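TRNA-splicing endonuclease (Sulfolobus tokodaii, PDB 2CV8) probably removes introns from precursor tRNAs, cleaving at both splice sites to leave 2',3'-cyclic phosphate and 5'-hydroxyl ends. Local coordinates at residues Y27-I31 / I42-L48; L50-Y55 / F87-Y91; Y110-V116 / Y128-A132. All coordinates share one frame; numbering follows the deposited sequence.

Interaction 1: residues Y27-I31 / I42-L48; sequences YGKPI and INSELIL
Lys-29 and Ile-47 form the hydrogen-bonded pair, and Pro-30 and Leu-46 the neighbouring non-hydrogen-bonded pair, of an antiparallel strand pairing in the mixed sheet of the N-terminal domain, where 29-30 is one of the two outermost strands of that sheet within the chain. Two backbone bonds close the first pair: Lys-29 N to Ile-47 O at 2.9 Å, and the return bond from Ile-47 N to Lys-29 O. Past the proline, which has no N-H to give, Ile-31 N reaches Glu-45 O at 3.3 Å.

A side chain takes over where the strands part. With its first torsion at 57°, Ser-44 holds OG between its own N and carbonyl carbon, and from there the hydroxyl donates to Ile-31 O over 2.6 Å. Replaced by alanine, this position would probably leave the Ile-31 carbonyl without the hydroxyl, and the end of segment 27-31 held to its partner by the longer Ile-31 N bond.

Apolar packing differs between the faces. On one, the Pro-30 ring lies beside Leu-46, both pointing the same way, while Ile-42 crosses the ring at about a right angle and brings CD1 to 3.5 Å from Pro-30 CG; helix 15-25 covers Ile-42 and Leu-46. On the other, Ile-31 CD1 rests against Ile-47 CD1 and the CG methylene of Glu-45, and Lys-29, straight as far as CE and bent at its last torsion, gives NZ to Ile-33 O. Near the start of segment 27-31, Leu-48 CD2 packs against Gly-28, where a side chain would collide with it, and lies 3.8 Å from Tyr-27 CB.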
loop_
_atom_site.group_PDB
_atom_site.type_symbol
_atom_site.label_atom_id
_atom_site.label_comp_id
_atom_site.label_asym_id
_atom_site.label_seq_id
_atom_site.Cartn_x
_atom_site.Cartn_y
_atom_site.Cartn_z
ATOM N N TYR B 27 -13.738 23.989 6.016
ATOM C CA TYR B 27 -13.020 23.613 7.216
ATOM C C TYR B 27 -14.045 23.314 8.311
ATOM O O TYR B 27 -15.119 23.920 8.349
ATOM C CB TYR B 27 -12.113 24.751 7.692
ATOM C CG TYR B 27 -10.920 25.026 6.808
ATOM C CD1 TYR B 27 -11.030 25.840 5.686
ATOM C CD2 TYR B 27 -9.677 24.473 7.100
ATOM C CE1 TYR B 27 -9.929 26.095 4.881
ATOM C CE2 TYR B 27 -8.571 24.715 6.296
ATOM C CZ TYR B 27 -8.702 25.526 5.195
ATOM O OH TYR B 27 -7.600 25.764 4.411
ATOM N N GLY B 28 -13.709 22.385 9.199
ATOM C CA GLY B 28 -14.599 22.045 10.290
ATOM C C GLY B 28 -15.965 21.512 9.903
ATOM O O GLY B 28 -16.328 21.451 8.725
ATOM N N LYS B 29 -16.725 21.130 10.925
ATOM C CA LYS B 29 -18.063 20.586 10.760
ATOM C C LYS B 29 -19.018 21.256 11.741
ATOM O O LYS B 29 -18.709 21.403 12.917
ATOM C CB LYS B 29 -18.027 19.084 11.019
ATOM C CG LYS B 29 -19.370 18.383 10.910
ATOM C CD LYS B 29 -19.230 16.892 11.203
ATOM C CE LYS B 29 -20.581 16.192 11.201
ATOM N NZ LYS B 29 -21.482 16.705 12.271
ATOM N N PRO B 30 -20.182 21.708 11.261
ATOM C CA PRO B 30 -21.130 22.348 12.175
ATOM C C PRO B 30 -21.788 21.280 13.036
ATOM O O PRO B 30 -21.945 20.132 12.609
ATOM C CB PRO B 30 -22.119 23.022 11.231
ATOM C CG PRO B 30 -21.298 23.303 10.023
ATOM C CD PRO B 30 -20.534 22.010 9.866
ATOM N N ILE B 31 -22.138 21.664 14.259
ATOM C CA ILE B 31 -22.777 20.774 15.226
ATOM C C ILE B 31 -24.219 20.441 14.830
ATOM O O ILE B 31 -25.039 21.344 14.656
ATOM C CB ILE B 31 -22.814 21.439 16.622
ATOM C CG1 ILE B 31 -21.388 21.730 17.098
ATOM C CG2 ILE B 31 -23.589 20.565 17.604
ATOM C CD1 ILE B 31 -21.290 22.017 18.594
ATOM N N ILE B 42 -25.426 26.896 7.653
ATOM C CA ILE B 42 -24.797 26.655 8.952
ATOM C C ILE B 42 -25.385 27.603 9.997
ATOM O O ILE B 42 -25.352 28.824 9.824
ATOM C CB ILE B 42 -23.248 26.879 8.901
ATOM C CG1 ILE B 42 -22.593 25.832 7.997
ATOM C CG2 ILE B 42 -22.658 26.811 10.318
ATOM C CD1 ILE B 42 -21.082 26.002 7.830
ATOM N N ASN B 43 -25.914 27.042 11.081
ATOM C CA ASN B 43 -26.508 27.847 12.145
ATOM C C ASN B 43 -26.023 27.415 13.507
ATOM O O ASN B 43 -26.472 27.931 14.525
ATOM C CB ASN B 43 -28.028 27.744 12.122
ATOM C CG ASN B 43 -28.626 28.364 10.892
ATOM O OD1 ASN B 43 -28.641 27.760 9.815
ATOM N ND2 ASN B 43 -29.116 29.592 11.032
ATOM N N SER B 44 -25.116 26.454 13.525
ATOM C CA SER B 44 -24.582 25.973 14.781
ATOM C C SER B 44 -23.079 26.173 14.779
ATOM O O SER B 44 -22.459 26.238 13.722
ATOM C CB SER B 44 -24.930 24.498 14.972
ATOM O OG SER B 44 -24.450 23.711 13.896
ATOM N N GLU B 45 -22.507 26.281 15.971
ATOM C CA GLU B 45 -21.075 26.477 16.145
ATOM C C GLU B 45 -20.247 25.556 15.266
ATOM O O GLU B 45 -20.527 24.376 15.143
ATOM C CB GLU B 45 -20.692 26.284 17.618
ATOM C CG GLU B 45 -21.504 25.248 18.364
ATOM C CD GLU B 45 -22.742 25.833 19.010
ATOM O OE1 GLU B 45 -23.384 25.136 19.821
ATOM O OE2 GLU B 45 -23.072 26.995 18.708
ATOM N N LEU B 46 -19.225 26.123 14.649
ATOM C CA LEU B 46 -18.342 25.380 13.773
ATOM C C LEU B 46 -17.341 24.643 14.649
ATOM O O LEU B 46 -16.757 25.225 15.558
ATOM C CB LEU B 46 -17.626 26.367 12.834
ATOM C CG LEU B 46 -16.971 25.945 11.512
ATOM C CD1 LEU B 46 -15.568 25.444 11.742
ATOM C CD2 LEU B 46 -17.848 24.886 10.837
ATOM N N ILE B 47 -17.155 23.355 14.396
ATOM C CA ILE B 47 -16.190 22.593 15.169
ATOM C C ILE B 47 -14.977 22.183 14.338
ATOM O O ILE B 47 -15.095 21.476 13.344
ATOM C CB ILE B 47 -16.849 21.363 15.809
ATOM C CG1 ILE B 47 -17.669 21.830 17.015
ATOM C CG2 ILE B 47 -15.793 20.350 16.244
ATOM C CD1 ILE B 47 -18.104 20.737 17.942
ATOM N N LEU B 48 -13.806 22.652 14.752
ATOM C CA LEU B 48 -12.561 22.354 14.059
ATOM C C LEU B 48 -11.715 21.388 14.859
ATOM O O LEU B 48 -11.665 21.460 16.080
ATOM C CB LEU B 48 -11.746 23.632 13.834
ATOM C CG LEU B 48 -12.245 24.711 12.867
ATOM C CD1 LEU B 48 -11.254 25.884 12.881
ATOM C CD2 LEU B 48 -12.396 24.131 11.447
#

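Interaction 2: residues L50-Y55 / F87-Y91; sequences LIEGVY and FRILY
Ile-51 and Tyr-91, their CA atoms 5.7 Å apart, mark where the helical segments 50-55 and 87-91 come nearest, with axes that pass at 10.5 Å and cross at -61°. This helix-helix packing joins the N-terminal domain to the first helix of the catalytic domain range.

Ile-51 enters between the side chains of the second helix. Its CD1 meets Leu-90 CB at 3.5 Å, the two side chains crossing at about a right angle, while Ile-51 and Phe-87 run past each other in opposite directions, with Ile-51 CG1 3.9 Å from Phe-87 CE1. Val-54, one turn on, divides its methyls between two rings: CG2 stands at the edge of Phe-87, near CZ, and CG1 lies 3.8 Å from Tyr-91 CE1. Both aromatic side chains start anti to their backbone nitrogens (chi1 of Tyr-91 178°), which carries the rings across to the first helix. The edge of Tyr-91 faces Ile-51 O, an oxygen already bonded to Tyr-55 N within its helix, and Tyr-91 OH comes to the edge of the Tyr-55 ring, 3.9 Å from CD1. Phe-73 of helix 73-83 touches both Val-54 and Tyr-91, and Tyr-55 OH bonds to Glu-99.

Since every touching residue is buried and no polar bond links the two segments, the hold between these segments rests on apolar packing, much of it aliphatic branches against aromatic rings.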
loop_
_atom_site.group_PDB
_atom_site.type_symbol
_atom_site.label_atom_id
_atom_site.label_comp_id
_atom_site.label_asym_id
_atom_site.label_seq_id
_atom_site.Cartn_x
_atom_site.Cartn_y
_atom_site.Cartn_z
ATOM N N LEU B 50 -8.006 19.701 15.922
ATOM C CA LEU B 50 -6.707 20.314 16.161
ATOM C C LEU B 50 -5.901 20.431 14.871
ATOM O O LEU B 50 -5.239 21.443 14.641
ATOM C CB LEU B 50 -5.922 19.524 17.206
ATOM C CG LEU B 50 -6.267 19.932 18.638
ATOM C CD1 LEU B 50 -5.653 18.961 19.636
ATOM C CD2 LEU B 50 -5.774 21.357 18.871
ATOM N N ILE B 51 -5.967 19.406 14.024
ATOM C CA ILE B 51 -5.238 19.435 12.761
ATOM C C ILE B 51 -5.661 20.648 11.927
ATOM O O ILE B 51 -4.816 21.355 11.384
ATOM C CB ILE B 51 -5.457 18.129 11.970
ATOM C CG1 ILE B 51 -4.713 16.991 12.659
ATOM C CG2 ILE B 51 -4.939 18.259 10.559
ATOM C CD1 ILE B 51 -4.881 15.660 11.973
ATOM N N GLU B 52 -6.964 20.891 11.833
ATOM C CA GLU B 52 -7.470 22.033 11.085
ATOM C C GLU B 52 -7.105 23.353 11.781
ATOM O O GLU B 52 -6.629 24.303 11.148
ATOM C CB GLU B 52 -8.989 21.953 10.958
ATOM C CG GLU B 52 -9.475 20.803 10.128
ATOM C CD GLU B 52 -10.963 20.861 9.900
ATOM O OE1 GLU B 52 -11.719 20.776 10.888
ATOM O OE2 GLU B 52 -11.379 20.997 8.732
ATOM N N GLY B 53 -7.345 23.408 13.089
ATOM C CA GLY B 53 -7.040 24.610 13.840
ATOM C C GLY B 53 -5.577 25.019 13.771
ATOM O O GLY B 53 -5.258 26.196 13.580
ATOM N N VAL B 54 -4.685 24.049 13.938
ATOM C CA VAL B 54 -3.261 24.321 13.897
ATOM C C VAL B 54 -2.897 24.854 12.511
ATOM O O VAL B 54 -2.080 25.767 12.385
ATOM C CB VAL B 54 -2.433 23.034 14.238
ATOM C CG1 VAL B 54 -0.938 23.285 14.038
ATOM C CG2 VAL B 54 -2.684 22.630 15.687
ATOM N N TYR B 55 -3.514 24.297 11.470
ATOM C CA TYR B 55 -3.239 24.753 10.111
ATOM C C TYR B 55 -3.667 26.209 9.944
ATOM O O TYR B 55 -2.862 27.056 9.534
ATOM C CB TYR B 55 -3.981 23.896 9.080
ATOM C CG TYR B 55 -3.685 24.308 7.652
ATOM C CD1 TYR B 55 -2.382 24.277 7.160
ATOM C CD2 TYR B 55 -4.695 24.771 6.809
ATOM C CE1 TYR B 55 -2.085 24.698 5.869
ATOM C CE2 TYR B 55 -4.409 25.200 5.511
ATOM C CZ TYR B 55 -3.096 25.159 5.054
ATOM O OH TYR B 55 -2.783 25.583 3.790
ATOM N N PHE B 87 -0.516 12.519 15.323
ATOM C CA PHE B 87 -0.660 13.922 14.993
ATOM C C PHE B 87 0.410 14.418 14.028
ATOM O O PHE B 87 0.088 15.107 13.063
ATOM C CB PHE B 87 -0.630 14.793 16.249
ATOM C CG PHE B 87 -0.843 16.261 15.965
ATOM C CD1 PHE B 87 -2.134 16.793 15.886
ATOM C CD2 PHE B 87 0.247 17.098 15.699
ATOM C CE1 PHE B 87 -2.337 18.129 15.545
ATOM C CE2 PHE B 87 0.056 18.442 15.354
ATOM C CZ PHE B 87 -1.240 18.956 15.276
ATOM N N ARG B 88 1.672 14.085 14.289
ATOM C CA ARG B 88 2.760 14.528 13.426
ATOM C C ARG B 88 2.589 14.105 11.972
ATOM O O ARG B 88 2.676 14.942 11.064
ATOM C CB ARG B 88 4.115 14.024 13.933
ATOM C CG ARG B 88 4.632 14.732 15.170
ATOM C CD ARG B 88 6.147 14.611 15.263
ATOM N NE ARG B 88 6.667 15.207 16.488
ATOM C CZ ARG B 88 6.599 14.635 17.686
ATOM N NH1 ARG B 88 6.036 13.440 17.820
ATOM N NH2 ARG B 88 7.084 15.262 18.751
ATOM N N ILE B 89 2.339 12.822 11.732
ATOM C CA ILE B 89 2.204 12.389 10.356
ATOM C C ILE B 89 0.905 12.868 9.753
ATOM O O ILE B 89 0.856 13.156 8.549
ATOM C CB ILE B 89 2.319 10.858 10.210
ATOM C CG1 ILE B 89 1.196 10.157 10.956
ATOM C CG2 ILE B 89 3.648 10.399 10.743
ATOM C CD1 ILE B 89 1.147 8.669 10.684
ATOM N N LEU B 90 -0.138 12.971 10.582
ATOM C CA LEU B 90 -1.445 13.431 10.106
ATOM C C LEU B 90 -1.438 14.907 9.722
ATOM O O LEU B 90 -2.027 15.295 8.714
ATOM C CB LEU B 90 -2.526 13.189 11.161
ATOM C CG LEU B 90 -2.968 11.735 11.360
ATOM C CD1 LEU B 90 -3.928 11.663 12.512
ATOM C CD2 LEU B 90 -3.597 11.186 10.093
ATOM N N TYR B 91 -0.772 15.733 10.522
ATOM C CA TYR B 91 -0.707 17.151 10.211
ATOM C C TYR B 91 0.195 17.370 8.994
ATOM O O TYR B 91 -0.047 18.257 8.174
ATOM C CB TYR B 91 -0.176 17.963 11.399
ATOM C CG TYR B 91 -0.052 19.434 11.066
ATOM C CD1 TYR B 91 -1.183 20.255 10.997
ATOM C CD2 TYR B 91 1.185 19.988 10.723
ATOM C CE1 TYR B 91 -1.084 21.592 10.590
ATOM C CE2 TYR B 91 1.290 21.313 10.310
ATOM C CZ TYR B 91 0.153 22.111 10.247
ATOM O OH TYR B 91 0.265 23.421 9.838
#

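Interaction 3: residues Y110-V116 / Y128-A132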
loop_
_atom_site.group_PDB
_atom_site.type_symbol
_atom_site.label_atom_id
_atom_site.label_comp_id
_atom_site.label_asym_id
_atom_site.label_seq_id
_atom_site.Cartn_x
_atom_site.Cartn_y
_atom_site.Cartn_z
ATOM N N TYR B 110 -14.987 6.593 5.378
ATOM C CA TYR B 110 -14.505 5.685 4.351
ATOM C C TYR B 110 -13.378 4.787 4.824
ATOM O O TYR B 110 -12.829 4.017 4.040
ATOM C CB TYR B 110 -14.044 6.481 3.129
ATOM C CG TYR B 110 -15.028 7.544 2.703
ATOM C CD1 TYR B 110 -15.001 8.821 3.268
ATOM C CD2 TYR B 110 -16.004 7.267 1.749
ATOM C CE1 TYR B 110 -15.924 9.799 2.889
ATOM C CE2 TYR B 110 -16.932 8.234 1.363
ATOM C CZ TYR B 110 -16.886 9.495 1.934
ATOM O OH TYR B 110 -17.802 10.442 1.546
ATOM N N GLY B 111 -13.030 4.880 6.102
ATOM C CA GLY B 111 -11.963 4.042 6.622
ATOM C C GLY B 111 -10.587 4.497 6.173
ATOM O O GLY B 111 -9.759 3.698 5.735
ATOM N N ALA B 112 -10.351 5.797 6.279
ATOM C CA ALA B 112 -9.081 6.394 5.905
ATOM C C ALA B 112 -8.922 7.659 6.736
ATOM O O ALA B 112 -9.850 8.062 7.440
ATOM C CB ALA B 112 -9.078 6.736 4.427
ATOM N N ASP B 113 -7.753 8.285 6.661
ATOM C CA ASP B 113 -7.514 9.501 7.421
ATOM C C ASP B 113 -8.170 10.704 6.770
ATOM O O ASP B 113 -8.858 11.476 7.430
ATOM C CB ASP B 113 -6.016 9.757 7.566
ATOM C CG ASP B 113 -5.328 8.703 8.405
ATOM O OD1 ASP B 113 -5.832 8.416 9.519
ATOM O OD2 ASP B 113 -4.284 8.171 7.951
ATOM N N PHE B 114 -7.974 10.857 5.469
ATOM C CA PHE B 114 -8.542 12.002 4.780
ATOM C C PHE B 114 -9.332 11.685 3.524
ATOM O O PHE B 114 -9.154 10.635 2.903
ATOM C CB PHE B 114 -7.426 12.979 4.407
ATOM C CG PHE B 114 -6.541 13.356 5.552
ATOM C CD1 PHE B 114 -5.182 13.035 5.529
ATOM C CD2 PHE B 114 -7.059 14.044 6.656
ATOM C CE1 PHE B 114 -4.339 13.396 6.593
ATOM C CE2 PHE B 114 -6.232 14.412 7.723
ATOM C CZ PHE B 114 -4.872 14.086 7.693
ATOM N N ALA B 115 -10.212 12.619 3.170
ATOM C CA ALA B 115 -11.017 12.546 1.957
ATOM C C ALA B 115 -10.601 13.814 1.211
ATOM O O ALA B 115 -11.097 14.901 1.486
ATOM C CB ALA B 115 -12.480 12.583 2.285
ATOM N N VAL B 116 -9.663 13.668 0.284
ATOM C CA VAL B 116 -9.150 14.798 -0.469
ATOM C C VAL B 116 -9.963 15.094 -1.726
ATOM O O VAL B 116 -10.291 14.188 -2.493
ATOM C CB VAL B 116 -7.683 14.553 -0.848
ATOM C CG1 VAL B 116 -7.075 15.801 -1.413
ATOM C CG2 VAL B 116 -6.908 14.099 0.376
ATOM N N TYR B 128 -10.508 11.602 -3.121
ATOM C CA TYR B 128 -9.386 10.677 -3.069
ATOM C C TYR B 128 -9.216 10.371 -1.592
ATOM O O TYR B 128 -9.258 11.268 -0.762
ATOM C CB TYR B 128 -8.106 11.312 -3.627
ATOM C CG TYR B 128 -8.191 11.582 -5.103
ATOM C CD1 TYR B 128 -8.548 12.840 -5.586
ATOM C CD2 TYR B 128 -8.005 10.552 -6.021
ATOM C CE1 TYR B 128 -8.726 13.064 -6.955
ATOM C CE2 TYR B 128 -8.182 10.761 -7.389
ATOM C CZ TYR B 128 -8.544 12.019 -7.849
ATOM O OH TYR B 128 -8.737 12.226 -9.198
ATOM N N LEU B 129 -9.050 9.104 -1.259
ATOM C CA LEU B 129 -8.876 8.706 0.128
ATOM C C LEU B 129 -7.400 8.548 0.433
ATOM O O LEU B 129 -6.677 7.848 -0.275
ATOM C CB LEU B 129 -9.609 7.394 0.387
ATOM C CG LEU B 129 -11.043 7.491 0.903
ATOM C CD1 LEU B 129 -11.736 8.737 0.381
ATOM C CD2 LEU B 129 -11.781 6.238 0.487
ATOM N N VAL B 130 -6.948 9.204 1.493
ATOM C CA VAL B 130 -5.545 9.135 1.859
ATOM C C VAL B 130 -5.359 8.628 3.275
ATOM O O VAL B 130 -6.127 8.953 4.182
ATOM C CB VAL B 130 -4.842 10.539 1.754
ATOM C CG1 VAL B 130 -3.354 10.403 2.034
ATOM C CG2 VAL B 130 -5.051 11.152 0.375
ATOM N N ILE B 131 -4.322 7.824 3.454
ATOM C CA ILE B 131 -3.977 7.292 4.759
ATOM C C ILE B 131 -2.544 7.703 5.017
ATOM O O ILE B 131 -1.638 7.290 4.292
ATOM C CB ILE B 131 -4.095 5.765 4.784
ATOM C CG1 ILE B 131 -5.573 5.373 4.941
ATOM C CG2 ILE B 131 -3.219 5.199 5.886
ATOM C CD1 ILE B 131 -5.843 3.914 4.786
ATOM N N ALA B 132 -2.348 8.537 6.037
ATOM C CA ALA B 132 -1.017 9.017 6.386
ATOM C C ALA B 132 -0.203 7.941 7.100
ATOM O O ALA B 132 -0.723 7.197 7.936
ATOM C CB ALA B 132 -1.125 10.257 7.256
#
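Val-116 CG2 and Val-130 CG2 meet obliquely at 3.5 Å, two methyls on one face of the paired strands. Val-116 places this branch beside its backbone N (CG1 takes the anti position, chi1 -170°), and Val-130 has the same rotamer; in each, CG2 is the branch that makes the contact. Phe-114 and Tyr-128 lie on the same face. Helix 87-99 covers this side, touching Phe-114 and Ala-132 through Val-93 and Val-116 through Leu-97. On the opposite face Leu-129 turns its CD2 methyl against Tyr-110 CB, 3.5 Å away and crossing at about a right angle, while its CG leans on Ala-112 CB; Ile-131 CG1 touches the same alanine. The Tyr-110 side chain also packs beside Lys-156, a predicted active-site residue.

The backbone that carries these side chains is the beta hairpin of strands 114-117 and 128-134, inside the mixed sheet of the catalytic domain. Phe-114 pairs with Val-130 and Val-116 with Tyr-128 as hydrogen-bonded antiparallel pairs, with Ala-115 and Leu-129 as the non-hydrogen-bonded pair between them. Val-116 N bonds to Tyr-128 O, and Tyr-128 N returns to Val-116 O. Tyr-117, a predicted active-site residue, ends the first strand.

At the other end Asp-113 and Phe-114 both face Val-130 in a classic beta bulge. Phe-114 N points almost straight at Val-130 O (2.9 Å, 170° at the hydrogen), whereas Asp-113 N makes a weak bond to the same oxygen at 3.0 Å. Beyond the bulge the Asp-113 carboxylate, rather than a backbone carbonyl of segment 110-116, accepts the Ala-132 N-H: OD2 takes it at 2.7 Å on the anti lone pair, and also forms a salt bridge with Arg-86, whose NH2 bonds to Ala-132 O.

From the N terminus the three contacts follow one another in series, none nested in or crossing another. Interaction 1 closes the ten-residue loop 32-41 within the N-terminal sheet, and its second strand runs straight into the helix of interaction 2; Glu-52 OE2 of that helix turns back to Gly-28 N. Interaction 2 spans the longest excursion, 31 residues that include helix 73-83, and brings the N-terminal part against helix 87-99. That helix then packs on interaction 3, where Leu-90 CD2 lies against Asp-113 and Ala-132. Interaction 3 closes residues 117-127, which carry the predicted catalytic Tyr-117 and His-125. Interactions 1 and 3 do not touch.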